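Local coordinates for protein putative esterase (Bacteroides intestinalis DSM 17393, PDB 5VOL) that probably hydrolyses ferulic acid esters of arabinoxylan, as a carbohydrate esterase of family 1 working alongside xylanases, at residues W97-F101 with S139-G143; A164-I168 with V190-V196; K40-V46 with E121-I127; L32-F36 with C80-I84. All blocks are in the same frame, centred on the assembly; numbering follows the deposited sequence.

The four contacts form two pairs in one alpha/beta-hydrolase fold. Contacts 1 and 2, centres about 10 Å apart, meet around the probable nucleophile S139: a likely hydrogen bond of 2.8 Å from L165 N to S139 O ties them, and F101 rests on N193. Contacts 3 and 4, centres about 9 Å apart, lie where strands 24-32, 83-87 and 46-50 end or begin and share a salt bridge, K42 NZ to E81 OE1 at 2.6 Å, and a probable hydrogen bond, Y44 OH to S35 OG at 2.7 Å. The pairs do not touch: centres of contacts 2 and 3 are about 32 Å apart, on opposite sides of the chain's centre.

Contact 1 (W97-F101 with S139-G143); sequences WNGYF and SMGGG
M140 reaches from what is probably the nucleophile elbow of an alpha/beta hydrolase, the GxSxG turn of G137, S139 and G141, and lays its thioether on the loop 97-101. The chain runs straight to SD, CG standing anti to the backbone N (chi1 -179°), and bends only at its last torsion (chi3 80°). This bend brings M140 CE to 3.5 Å from G99 N. The same methyl lies 3.7 Å from Y100 CE2, approaching the ring obliquely. On the other flank N98 runs across the methionine at about a right angle, its CB 4.0 Å from M140 SD. The Y100 ring continues onto the first turn of helix 140-151, where Y100 CE2 lies 3.5 Å from G141 CA. F101 turns its ring edge to the same helix, F101 CZ lying 3.9 Å from G143 O, which sits near the ring plane.

A second shell fixes these groups. Y100 OH is hydrogen-bonded to H51 O, and N98 is held at both ends of its amide, OD1 by W54 N and ND2 by the carbonyls of G91 and E96. S139 itself bonds through OG to H252 NE2, consistent with a Ser-His-Asp triad completed by D223. In the first turn of helix 140-151, G143 N donates to S139 O at 3.0 Å.

Contact 2 (A164-I168 with V190-V196); sequences ALMSI and VIENSCV
V190 and M166 bury the largest areas here, and each works at its own end of the contact. V190, in the last turn of helix 182-192, turns both methyls to the loop 164-168. V190 CG1 packs 3.6 Å from I168 CD1, while CG2 takes the tip of L165, 3.9 Å from L165 CD2, the leucine running across the valine at about a right angle. I168 is thereby wedged against the helix: its CG1 also touches I191 CG1 at 3.6 Å, and its side chain lies about 4 Å from a bound isopropyl alcohol, probably from the crystallisation liquor.

At the other end M166 meets the start of helix 195-200 with backbone and side chain together. M166 O accepts from C195 N at 2.8 Å, the N-H pointing at it with an angle of 155° and the donor almost in line with the carbonyl bond. The side chain bends at its second torsion (chi2 -53°), setting M166 SD 3.8 Å from C195 CB, with F232 of helix 226-238 and T146 of helix 140-151 packed round it. S194 is the N-cap of the new helix; its OG accepts from K197 N, and S167 CB rests on this hydroxyl at 3.6 Å.

The loop after strand 158-162 is thus pinned across the break between two helices by one direct hydrogen bond. The rest of the grip is apolar, so it depends on close fit of aliphatic and sulfur groups more than on polar pairing.

Contact 3 (K40-V46 with E121-I127); sequences KEKKYPV and EKKYRVI
R125 reaches along the loop 40-46 and presents its guanidinium edge to K42 O, which receives two N-H groups. R125 NE binds it at 3.0 Å and 161°, and R125 NH2 at a longer 3.3 Å; the oxygen lies within 5° of the guanidinium plane. K40 O sits differently, 3.3 Å above one face and offset to the rim, too poorly angled for a hydrogen bond from NE. The tyrosine Y44 lies alongside the arginine, both pointing the same way, with ring and guanidinium planes 43° apart and R125 NH2 near the ring plane at its edge, 3.6 Å from Y44 CE2. F36 O takes a further bond from NH2, and the F36 ring makes a cation-pi contact with R125.

The backbones join in a single beta bridge between Y44 and V126, with the bonding pattern of a parallel pair: Y44 N donates to R125 O at 2.9 Å, and I127 N to Y44 O at 2.8 Å. It ties the approach to strand 46-50 of the alpha/beta-hydrolase sheet to the turn that follows helix 108-123. Beyond it V46 crosses V126 at about a right angle, V46 CB lying 3.7 Å from V126 CG2. On the solvent side K43, bent at its second torsion, lays CD 3.7 Å from R125 CB and leads NZ to two waters, both weakly bound by it; one water donates to E121 O and V126 O, the other to I127 O.

Contact 4 (L32-F36 with C80-I84); sequences LPKSF and CEMII
E81 extends from the segment 80-84 to the turn at 33-36, and each part of its side chain finds a partner there. E81 CB lies 3.9 Å from P33 CB, and CG continues over the same proline carbon. From there the chain stays extended (chi2 -169°) and delivers the carboxylate to S35. S35 OG donates to E81 OE1 at 2.6 Å, arriving on the syn side and 24° out of the carboxylate plane. The other oxygen, E81 OE2, is a weak acceptor for S35 N at 3.4 Å. It also accepts a hydrogen bond from a water 3.0 Å from OE2, which in turn accepts from K34 N at 2.8 Å. Both oxygens are thus directed at the type I beta turn from P33 to F36, itself closed by F36 N donating to P33 O.

Away from the carboxylate the contact is apolar. I83, at the start of strand 83-87, places CD1 3.7 Å from P33 CD, the two side chains at about a right angle, with L32 and F36 looser neighbours of the same methyl. P33 CG also sits 3.6 Å from M82 O, a buried carbonyl with no polar partner in the model. The contact therefore fastens the turn that leaves strand 24-32 onto the start of its neighbour in the sheet, strand 83-87.

K42 forms a salt bridge with OE1, and S35 OG is shared with Y44 OH. Lysine, serine and water together would be expected to stabilise the carboxylate as an anion at this partly exposed site.

Contact 1 (W97-F101 with S139-G143)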
loop_
_atom_site.group_PDB
_atom_site.type_symbol
_atom_site.label_atom_id
_atom_site.label_comp_id
_atom_site.label_asym_id
_atom_site.label_seq_id
_atom_site.Cartn_x
_atom_site.Cartn_y
_atom_site.Cartn_z
ATOM N N TRP C 97 -33.713 -0.767 -19.056
ATOM C CA TRP C 97 -33.490 -2.017 -18.353
ATOM C C TRP C 97 -32.119 -2.057 -17.668
ATOM O O TRP C 97 -31.090 -1.905 -18.326
ATOM C CB TRP C 97 -33.590 -3.182 -19.314
ATOM C CG TRP C 97 -34.982 -3.505 -19.766
ATOM C CD1 TRP C 97 -35.552 -3.188 -20.962
ATOM C CD2 TRP C 97 -35.965 -4.236 -19.033
ATOM N NE1 TRP C 97 -36.836 -3.674 -21.017
ATOM C CE2 TRP C 97 -37.112 -4.326 -19.845
ATOM C CE3 TRP C 97 -35.987 -4.824 -17.766
ATOM C CZ2 TRP C 97 -38.266 -4.984 -19.436
ATOM C CZ3 TRP C 97 -37.135 -5.472 -17.356
ATOM C CH2 TRP C 97 -38.259 -5.550 -18.189
ATOM N N ASN C 98 -32.126 -2.276 -16.359
ATOM C CA ASN C 98 -30.903 -2.515 -15.586
ATOM C C ASN C 98 -30.828 -3.972 -15.144
ATOM O O ASN C 98 -31.822 -4.532 -14.689
ATOM C CB ASN C 98 -30.858 -1.603 -14.358
ATOM C CG ASN C 98 -30.365 -0.211 -14.681
ATOM O OD1 ASN C 98 -29.266 0.179 -14.270
ATOM N ND2 ASN C 98 -31.175 0.556 -15.406
ATOM N N GLY C 99 -29.666 -4.604 -15.270
ATOM C CA GLY C 99 -29.533 -5.943 -14.721
ATOM C C GLY C 99 -28.875 -6.954 -15.631
ATOM O O GLY C 99 -28.763 -6.724 -16.832
ATOM N N TYR C 100 -28.465 -8.087 -15.054
ATOM C CA TYR C 100 -27.608 -9.058 -15.743
ATOM C C TYR C 100 -28.258 -10.425 -15.924
ATOM O O TYR C 100 -27.764 -11.243 -16.690
ATOM C CB TYR C 100 -26.257 -9.209 -14.982
ATOM C CG TYR C 100 -25.452 -7.934 -15.070
ATOM C CD1 TYR C 100 -24.808 -7.596 -16.247
ATOM C CD2 TYR C 100 -25.404 -7.035 -14.008
ATOM C CE1 TYR C 100 -24.115 -6.409 -16.368
ATOM C CE2 TYR C 100 -24.707 -5.844 -14.115
ATOM C CZ TYR C 100 -24.060 -5.543 -15.306
ATOM O OH TYR C 100 -23.362 -4.368 -15.466
ATOM N N PHE C 101 -29.365 -10.679 -15.231
ATOM C CA PHE C 101 -29.985 -12.000 -15.313
ATOM C C PHE C 101 -31.198 -11.958 -16.251
ATOM O O PHE C 101 -31.686 -10.882 -16.591
ATOM C CB PHE C 101 -30.400 -12.483 -13.923
ATOM C CG PHE C 101 -29.342 -12.258 -12.856
ATOM C CD1 PHE C 101 -28.034 -12.655 -13.067
ATOM C CD2 PHE C 101 -29.666 -11.650 -11.653
ATOM C CE1 PHE C 101 -27.051 -12.453 -12.093
ATOM C CE2 PHE C 101 -28.695 -11.442 -10.667
ATOM C CZ PHE C 101 -27.383 -11.850 -10.888
ATOM N N SER C 139 -21.051 -3.155 -7.547
ATOM C CA SER C 139 -22.459 -3.028 -7.165
ATOM C C SER C 139 -23.343 -4.072 -7.839
ATOM O O SER C 139 -23.159 -5.272 -7.635
ATOM C CB SER C 139 -22.965 -1.629 -7.497
ATOM O OG SER C 139 -24.006 -1.255 -6.621
ATOM N N MET C 140 -24.325 -3.608 -8.617
ATOM C CA MET C 140 -25.145 -4.507 -9.421
ATOM C C MET C 140 -24.261 -5.422 -10.257
ATOM O O MET C 140 -24.520 -6.620 -10.365
ATOM C CB MET C 140 -26.093 -3.715 -10.336
ATOM C CG MET C 140 -27.026 -4.558 -11.201
ATOM S SD MET C 140 -28.153 -3.525 -12.192
ATOM C CE MET C 140 -27.110 -3.024 -13.558
ATOM N N GLY C 141 -23.228 -4.841 -10.861
ATOM C CA GLY C 141 -22.256 -5.598 -11.639
ATOM C C GLY C 141 -21.445 -6.606 -10.830
ATOM O O GLY C 141 -21.011 -7.625 -11.369
ATOM N N GLY C 142 -21.243 -6.325 -9.545
ATOM C CA GLY C 142 -20.590 -7.254 -8.636
ATOM C C GLY C 142 -21.473 -8.453 -8.341
ATOM O O GLY C 142 -20.990 -9.576 -8.210
ATOM N N GLY C 143 -22.780 -8.221 -8.220
ATOM C CA GLY C 143 -23.705 -9.323 -8.021
ATOM C C GLY C 143 -23.826 -10.138 -9.296
ATOM O O GLY C 143 -23.878 -11.366 -9.258
#

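Contact 2 (A164-I168 with V190-V196)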
loop_
_atom_site.group_PDB
_atom_site.type_symbol
_atom_site.label_atom_id
_atom_site.label_comp_id
_atom_site.label_asym_id
_atom_site.label_seq_id
_atom_site.Cartn_x
_atom_site.Cartn_y
_atom_site.Cartn_z
ATOM N N ALA C 164 -20.335 -5.516 -3.844
ATOM C CA ALA C 164 -21.264 -6.255 -4.701
ATOM C C ALA C 164 -22.686 -6.271 -4.165
ATOM O O ALA C 164 -22.902 -6.306 -2.963
ATOM C CB ALA C 164 -20.776 -7.685 -4.896
ATOM N N LEU C 165 -23.652 -6.250 -5.076
ATOM C CA LEU C 165 -25.050 -6.456 -4.701
ATOM C C LEU C 165 -25.301 -7.958 -4.584
ATOM O O LEU C 165 -25.873 -8.570 -5.482
ATOM C CB LEU C 165 -25.982 -5.827 -5.730
ATOM C CG LEU C 165 -27.491 -5.852 -5.472
ATOM C CD1 LEU C 165 -27.849 -4.941 -4.292
ATOM C CD2 LEU C 165 -28.247 -5.434 -6.739
ATOM N N MET C 166 -24.819 -8.552 -3.493
ATOM C CA MET C 166 -24.897 -9.998 -3.292
ATOM C C MET C 166 -26.346 -10.415 -3.055
ATOM O O MET C 166 -26.747 -11.532 -3.363
ATOM C CB MET C 166 -24.030 -10.420 -2.108
ATOM C CG MET C 166 -22.524 -10.239 -2.333
ATOM S SD MET C 166 -21.939 -11.034 -3.850
ATOM C CE MET C 166 -20.152 -11.103 -3.524
ATOM N N SER C 167 -27.099 -9.506 -2.452
ATOM C CA SER C 167 -28.541 -9.648 -2.261
ATOM C C SER C 167 -29.063 -8.272 -1.897
ATOM O O SER C 167 -28.270 -7.365 -1.655
ATOM C CB SER C 167 -28.878 -10.669 -1.166
ATOM O OG SER C 167 -28.356 -10.280 0.098
ATOM N N ILE C 168 -30.383 -8.109 -1.842
ATOM C CA ILE C 168 -30.964 -6.827 -1.444
ATOM C C ILE C 168 -30.631 -6.504 -0.002
ATOM O O ILE C 168 -30.883 -7.318 0.882
ATOM C CB ILE C 168 -32.502 -6.817 -1.603
ATOM C CG1 ILE C 168 -32.889 -7.233 -3.024
ATOM C CG2 ILE C 168 -33.060 -5.449 -1.246
ATOM C CD1 ILE C 168 -32.439 -6.257 -4.091
ATOM N N VAL C 190 -32.962 -10.013 -8.439
ATOM C CA VAL C 190 -31.818 -10.022 -7.528
ATOM C C VAL C 190 -32.113 -10.925 -6.344
ATOM O O VAL C 190 -31.261 -11.693 -5.902
ATOM C CB VAL C 190 -31.478 -8.605 -7.055
ATOM C CG1 VAL C 190 -30.464 -8.631 -5.896
ATOM C CG2 VAL C 190 -30.928 -7.810 -8.220
ATOM N N ILE C 191 -33.346 -10.860 -5.857
ATOM C CA ILE C 191 -33.770 -11.708 -4.754
ATOM C C ILE C 191 -33.764 -13.184 -5.132
ATOM O O ILE C 191 -33.266 -14.023 -4.374
ATOM C CB ILE C 191 -35.171 -11.314 -4.264
ATOM C CG1 ILE C 191 -35.137 -9.905 -3.678
ATOM C CG2 ILE C 191 -35.673 -12.315 -3.231
ATOM C CD1 ILE C 191 -36.508 -9.286 -3.461
ATOM N N GLU C 192 -34.315 -13.504 -6.302
ATOM C CA GLU C 192 -34.393 -14.890 -6.744
ATOM C C GLU C 192 -33.000 -15.449 -6.986
ATOM O O GLU C 192 -32.766 -16.649 -6.840
ATOM C CB GLU C 192 -35.238 -15.018 -8.017
ATOM C CG GLU C 192 -36.678 -14.485 -7.864
ATOM C CD GLU C 192 -37.454 -14.432 -9.188
ATOM O OE1 GLU C 192 -36.893 -14.810 -10.245
ATOM O OE2 GLU C 192 -38.631 -14.005 -9.166
ATOM N N ASN C 193 -32.069 -14.578 -7.357
ATOM C CA ASN C 193 -30.724 -15.046 -7.679
ATOM C C ASN C 193 -29.695 -14.637 -6.622
ATOM O O ASN C 193 -28.521 -14.417 -6.939
ATOM C CB ASN C 193 -30.316 -14.538 -9.063
ATOM C CG ASN C 193 -31.062 -15.250 -10.180
ATOM O OD1 ASN C 193 -31.958 -14.684 -10.823
ATOM N ND2 ASN C 193 -30.712 -16.496 -10.406
ATOM N N SER C 194 -30.152 -14.538 -5.376
ATOM C CA SER C 194 -29.304 -14.155 -4.256
ATOM C C SER C 194 -27.990 -14.933 -4.277
ATOM O O SER C 194 -27.986 -16.161 -4.383
ATOM C CB SER C 194 -30.021 -14.382 -2.928
ATOM O OG SER C 194 -29.143 -14.159 -1.831
ATOM N N CYS C 195 -26.885 -14.200 -4.215
ATOM C CA CYS C 195 -25.565 -14.818 -4.227
ATOM C C CYS C 195 -25.341 -15.514 -2.904
ATOM O O CYS C 195 -24.704 -16.557 -2.845
ATOM C CB CYS C 195 -24.476 -13.768 -4.486
ATOM S SG CYS C 195 -24.554 -13.061 -6.153
ATOM N N VAL C 196 -25.873 -14.919 -1.845
ATOM C CA VAL C 196 -25.782 -15.484 -0.512
ATOM C C VAL C 196 -26.561 -16.787 -0.427
ATOM O O VAL C 196 -26.005 -17.817 -0.045
ATOM C CB VAL C 196 -26.295 -14.499 0.540
ATOM C CG1 VAL C 196 -26.238 -15.128 1.926
ATOM C CG2 VAL C 196 -25.469 -13.197 0.494
#

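Contact 3 (K40-V46 with E121-I127)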
loop_
_atom_site.group_PDB
_atom_site.type_symbol
_atom_site.label_atom_id
_atom_site.label_comp_id
_atom_site.label_asym_id
_atom_site.label_seq_id
_atom_site.Cartn_x
_atom_site.Cartn_y
_atom_site.Cartn_z
ATOM N N LYS C 40 -0.872 -9.429 -34.900
ATOM C CA LYS C 40 -2.224 -9.787 -35.315
ATOM C C LYS C 40 -2.603 -11.255 -35.076
ATOM O O LYS C 40 -3.763 -11.631 -35.235
ATOM C CB LYS C 40 -2.400 -9.438 -36.793
ATOM C CG LYS C 40 -2.328 -7.940 -37.068
ATOM C CD LYS C 40 -3.639 -7.277 -36.686
ATOM C CE LYS C 40 -3.549 -5.760 -36.732
ATOM N NZ LYS C 40 -3.081 -5.258 -38.052
ATOM N N GLU C 41 -1.643 -12.077 -34.676
ATOM C CA GLU C 41 -1.933 -13.485 -34.411
ATOM C C GLU C 41 -2.044 -13.800 -32.918
ATOM O O GLU C 41 -2.410 -14.912 -32.543
ATOM C CB GLU C 41 -0.862 -14.387 -35.037
ATOM C CG GLU C 41 -1.167 -14.842 -36.464
ATOM C CD GLU C 41 -0.901 -13.757 -37.494
ATOM O OE1 GLU C 41 0.099 -13.018 -37.344
ATOM O OE2 GLU C 41 -1.696 -13.643 -38.454
ATOM N N LYS C 42 -1.717 -12.835 -32.065
ATOM C CA LYS C 42 -1.765 -13.075 -30.628
ATOM C C LYS C 42 -3.202 -13.241 -30.139
ATOM O O LYS C 42 -4.083 -12.484 -30.517
ATOM C CB LYS C 42 -1.075 -11.935 -29.874
ATOM C CG LYS C 42 -0.857 -12.217 -28.395
ATOM C CD LYS C 42 0.067 -11.186 -27.761
ATOM C CE LYS C 42 0.255 -11.451 -26.271
ATOM N NZ LYS C 42 1.019 -10.352 -25.590
ATOM N N LYS C 43 -3.431 -14.251 -29.308
ATOM C CA LYS C 43 -4.713 -14.428 -28.637
ATOM C C LYS C 43 -4.557 -14.038 -27.169
ATOM O O LYS C 43 -3.468 -14.154 -26.620
ATOM C CB LYS C 43 -5.200 -15.870 -28.749
ATOM C CG LYS C 43 -5.395 -16.369 -30.184
ATOM C CD LYS C 43 -6.526 -15.630 -30.886
ATOM C CE LYS C 43 -7.130 -16.467 -32.026
ATOM N NZ LYS C 43 -7.969 -17.607 -31.520
ATOM N N TYR C 44 -5.649 -13.605 -26.540
ATOM C CA TYR C 44 -5.596 -13.021 -25.201
ATOM C C TYR C 44 -6.587 -13.629 -24.221
ATOM O O TYR C 44 -7.647 -14.123 -24.620
ATOM C CB TYR C 44 -5.862 -11.519 -25.279
ATOM C CG TYR C 44 -4.962 -10.745 -26.211
ATOM C CD1 TYR C 44 -3.739 -10.236 -25.772
ATOM C CD2 TYR C 44 -5.335 -10.509 -27.521
ATOM C CE1 TYR C 44 -2.922 -9.511 -26.623
ATOM C CE2 TYR C 44 -4.520 -9.791 -28.381
ATOM C CZ TYR C 44 -3.319 -9.298 -27.929
ATOM O OH TYR C 44 -2.521 -8.585 -28.793
ATOM N N PRO C 45 -6.259 -13.585 -22.922
ATOM C CA PRO C 45 -7.328 -13.842 -21.962
ATOM C C PRO C 45 -8.316 -12.675 -21.960
ATOM O O PRO C 45 -8.051 -11.637 -22.571
ATOM C CB PRO C 45 -6.597 -13.972 -20.617
ATOM C CG PRO C 45 -5.229 -13.451 -20.847
ATOM C CD PRO C 45 -4.924 -13.525 -22.291
ATOM N N VAL C 46 -9.454 -12.855 -21.302
ATOM C CA VAL C 46 -10.453 -11.803 -21.253
ATOM C C VAL C 46 -11.005 -11.640 -19.847
ATOM O O VAL C 46 -11.199 -12.616 -19.109
ATOM C CB VAL C 46 -11.625 -12.060 -22.246
ATOM C CG1 VAL C 46 -12.400 -13.302 -21.852
ATOM C CG2 VAL C 46 -12.552 -10.844 -22.290
ATOM N N GLU C 121 -15.455 -12.620 -28.283
ATOM C CA GLU C 121 -14.270 -13.459 -28.158
ATOM C C GLU C 121 -13.712 -13.870 -29.507
ATOM O O GLU C 121 -12.530 -14.182 -29.614
ATOM C CB GLU C 121 -14.573 -14.670 -27.289
ATOM C CG GLU C 121 -14.804 -14.235 -25.856
ATOM C CD GLU C 121 -14.908 -15.374 -24.886
ATOM O OE1 GLU C 121 -14.726 -16.546 -25.289
ATOM O OE2 GLU C 121 -15.168 -15.089 -23.701
ATOM N N LYS C 122 -14.553 -13.829 -30.539
ATOM C CA LYS C 122 -14.092 -13.998 -31.910
ATOM C C LYS C 122 -13.495 -12.705 -32.463
ATOM O O LYS C 122 -12.407 -12.701 -33.025
ATOM C CB LYS C 122 -15.245 -14.469 -32.808
ATOM C CG LYS C 122 -14.921 -14.454 -34.293
ATOM C CD LYS C 122 -16.094 -15.016 -35.113
ATOM C CE LYS C 122 -15.842 -14.897 -36.612
ATOM N NZ LYS C 122 -16.994 -15.417 -37.422
ATOM N N LYS C 123 -14.198 -11.596 -32.287
ATOM C CA LYS C 123 -13.764 -10.338 -32.878
ATOM C C LYS C 123 -12.457 -9.832 -32.278
ATOM O O LYS C 123 -11.628 -9.255 -32.978
ATOM C CB LYS C 123 -14.847 -9.276 -32.713
ATOM C CG LYS C 123 -14.458 -7.913 -33.243
ATOM C CD LYS C 123 -15.706 -7.095 -33.544
ATOM C CE LYS C 123 -15.366 -5.805 -34.273
ATOM N NZ LYS C 123 -16.591 -5.126 -34.746
ATOM N N TYR C 124 -12.279 -10.033 -30.978
ATOM C CA TYR C 124 -11.117 -9.453 -30.297
ATOM C C TYR C 124 -10.116 -10.523 -29.875
ATOM O O TYR C 124 -9.314 -10.314 -28.957
ATOM C CB TYR C 124 -11.584 -8.598 -29.102
ATOM C CG TYR C 124 -12.468 -7.458 -29.549
ATOM C CD1 TYR C 124 -11.938 -6.391 -30.267
ATOM C CD2 TYR C 124 -13.837 -7.465 -29.301
ATOM C CE1 TYR C 124 -12.732 -5.363 -30.710
ATOM C CE2 TYR C 124 -14.647 -6.435 -29.748
ATOM C CZ TYR C 124 -14.089 -5.382 -30.447
ATOM O OH TYR C 124 -14.875 -4.335 -30.886
ATOM N N ARG C 125 -10.162 -11.661 -30.567
ATOM C CA ARG C 125 -9.132 -12.705 -30.482
ATOM C C ARG C 125 -8.852 -13.195 -29.062
ATOM O O ARG C 125 -7.704 -13.207 -28.605
ATOM C CB ARG C 125 -7.832 -12.207 -31.117
ATOM C CG ARG C 125 -8.049 -11.313 -32.323
ATOM C CD ARG C 125 -6.847 -11.305 -33.240
ATOM N NE ARG C 125 -5.619 -10.945 -32.544
ATOM C CZ ARG C 125 -5.026 -9.759 -32.628
ATOM N NH1 ARG C 125 -5.545 -8.799 -33.376
ATOM N NH2 ARG C 125 -3.899 -9.541 -31.962
ATOM N N VAL C 126 -9.911 -13.599 -28.376
ATOM C CA VAL C 126 -9.808 -14.146 -27.035
ATOM C C VAL C 126 -9.500 -15.638 -27.126
ATOM O O VAL C 126 -10.005 -16.315 -28.014
ATOM C CB VAL C 126 -11.108 -13.902 -26.244
ATOM C CG1 VAL C 126 -11.192 -14.796 -25.029
ATOM C CG2 VAL C 126 -11.236 -12.410 -25.870
ATOM N N ILE C 127 -8.655 -16.141 -26.227
ATOM C CA ILE C 127 -8.249 -17.543 -26.262
ATOM C C ILE C 127 -9.469 -18.463 -26.287
ATOM O O ILE C 127 -9.520 -19.416 -27.062
ATOM C CB ILE C 127 -7.336 -17.898 -25.065
ATOM C CG1 ILE C 127 -6.001 -17.169 -25.201
ATOM C CG2 ILE C 127 -7.116 -19.400 -24.985
ATOM C CD1 ILE C 127 -5.142 -17.202 -23.948
HETATM O O HOH W 1 -11.014 -16.181 -30.884
HETATM O O HOH W 2 -7.836 -19.906 -29.123
#

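Contact 4 (L32-F36 with C80-I84)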
loop_
_atom_site.group_PDB
_atom_site.type_symbol
_atom_site.label_atom_id
_atom_site.label_comp_id
_atom_site.label_asym_id
_atom_site.label_seq_id
_atom_site.Cartn_x
_atom_site.Cartn_y
_atom_site.Cartn_z
ATOM N N LEU C 32 -8.293 -2.692 -25.626
ATOM C CA LEU C 32 -7.440 -3.507 -26.479
ATOM C C LEU C 32 -5.958 -3.270 -26.154
ATOM O O LEU C 32 -5.492 -2.143 -26.202
ATOM C CB LEU C 32 -7.704 -3.200 -27.951
ATOM C CG LEU C 32 -9.161 -3.317 -28.432
ATOM C CD1 LEU C 32 -9.235 -2.811 -29.853
ATOM C CD2 LEU C 32 -9.636 -4.738 -28.339
ATOM N N PRO C 33 -5.219 -4.343 -25.849
ATOM C CA PRO C 33 -3.787 -4.270 -25.517
ATOM C C PRO C 33 -2.938 -3.524 -26.555
ATOM O O PRO C 33 -3.301 -3.424 -27.732
ATOM C CB PRO C 33 -3.366 -5.738 -25.453
ATOM C CG PRO C 33 -4.613 -6.490 -25.157
ATOM C CD PRO C 33 -5.745 -5.716 -25.767
ATOM N N LYS C 34 -1.788 -3.029 -26.109
ATOM C CA LYS C 34 -0.847 -2.321 -26.966
ATOM C C LYS C 34 -0.384 -3.171 -28.152
ATOM O O LYS C 34 -0.120 -2.644 -29.235
ATOM C CB LYS C 34 0.370 -1.861 -26.143
ATOM C CG LYS C 34 1.437 -1.173 -26.956
ATOM C CD LYS C 34 2.728 -0.952 -26.142
ATOM C CE LYS C 34 2.733 0.398 -25.444
ATOM N NZ LYS C 34 4.068 0.689 -24.829
ATOM N N SER C 35 -0.290 -4.481 -27.945
ATOM C CA SER C 35 0.157 -5.402 -28.991
ATOM C C SER C 35 -0.939 -5.815 -29.981
ATOM O O SER C 35 -0.679 -6.581 -30.910
ATOM C CB SER C 35 0.734 -6.665 -28.362
ATOM O OG SER C 35 -0.282 -7.419 -27.720
ATOM N N PHE C 36 -2.160 -5.325 -29.785
ATOM C CA PHE C 36 -3.288 -5.856 -30.554
ATOM C C PHE C 36 -3.098 -5.636 -32.058
ATOM O O PHE C 36 -3.290 -6.555 -32.843
ATOM C CB PHE C 36 -4.608 -5.238 -30.079
ATOM C CG PHE C 36 -5.836 -5.905 -30.656
ATOM C CD1 PHE C 36 -6.457 -5.387 -31.771
ATOM C CD2 PHE C 36 -6.358 -7.045 -30.075
ATOM C CE1 PHE C 36 -7.597 -5.997 -32.306
ATOM C CE2 PHE C 36 -7.487 -7.660 -30.595
ATOM C CZ PHE C 36 -8.106 -7.133 -31.715
ATOM N N CYS C 80 -1.044 -9.266 -16.994
ATOM C CA CYS C 80 -0.760 -9.667 -18.370
ATOM C C CYS C 80 -1.656 -8.883 -19.331
ATOM O O CYS C 80 -2.677 -8.316 -18.927
ATOM C CB CYS C 80 -0.972 -11.171 -18.558
ATOM S SG CYS C 80 -2.728 -11.665 -18.450
ATOM N N GLU C 81 -1.270 -8.809 -20.598
ATOM C CA GLU C 81 -2.162 -8.213 -21.573
ATOM C C GLU C 81 -3.441 -9.052 -21.644
ATOM O O GLU C 81 -3.402 -10.278 -21.612
ATOM C CB GLU C 81 -1.503 -8.116 -22.939
ATOM C CG GLU C 81 -0.370 -7.124 -23.018
ATOM C CD GLU C 81 0.047 -6.897 -24.452
ATOM O OE1 GLU C 81 0.150 -7.898 -25.184
ATOM O OE2 GLU C 81 0.238 -5.737 -24.858
ATOM N N MET C 82 -4.581 -8.383 -21.696
ATOM C CA MET C 82 -5.861 -9.075 -21.725
ATOM C C MET C 82 -6.902 -8.169 -22.361
ATOM O O MET C 82 -6.774 -6.944 -22.326
ATOM C CB MET C 82 -6.311 -9.478 -20.311
ATOM C CG MET C 82 -6.798 -8.297 -19.418
ATOM S SD MET C 82 -7.163 -8.790 -17.709
ATOM C CE MET C 82 -5.534 -8.576 -16.943
ATOM N N ILE C 83 -7.916 -8.782 -22.959
ATOM C CA ILE C 83 -9.093 -8.054 -23.430
ATOM C C ILE C 83 -9.962 -7.739 -22.214
ATOM O O ILE C 83 -10.215 -8.617 -21.379
ATOM C CB ILE C 83 -9.910 -8.881 -24.475
ATOM C CG1 ILE C 83 -9.009 -9.354 -25.624
ATOM C CG2 ILE C 83 -11.102 -8.085 -24.992
ATOM C CD1 ILE C 83 -8.384 -8.233 -26.435
ATOM N N ILE C 84 -10.394 -6.489 -22.090
ATOM C CA ILE C 84 -11.314 -6.132 -21.026
ATOM C C ILE C 84 -12.574 -5.535 -21.668
ATOM O O ILE C 84 -12.486 -4.656 -22.528
ATOM C CB ILE C 84 -10.698 -5.133 -20.024
ATOM C CG1 ILE C 84 -9.371 -5.668 -19.477
ATOM C CG2 ILE C 84 -11.631 -4.920 -18.826
ATOM C CD1 ILE C 84 -8.642 -4.639 -18.640
HETATM O O HOH W 3 -1.247 -3.605 -23.383
#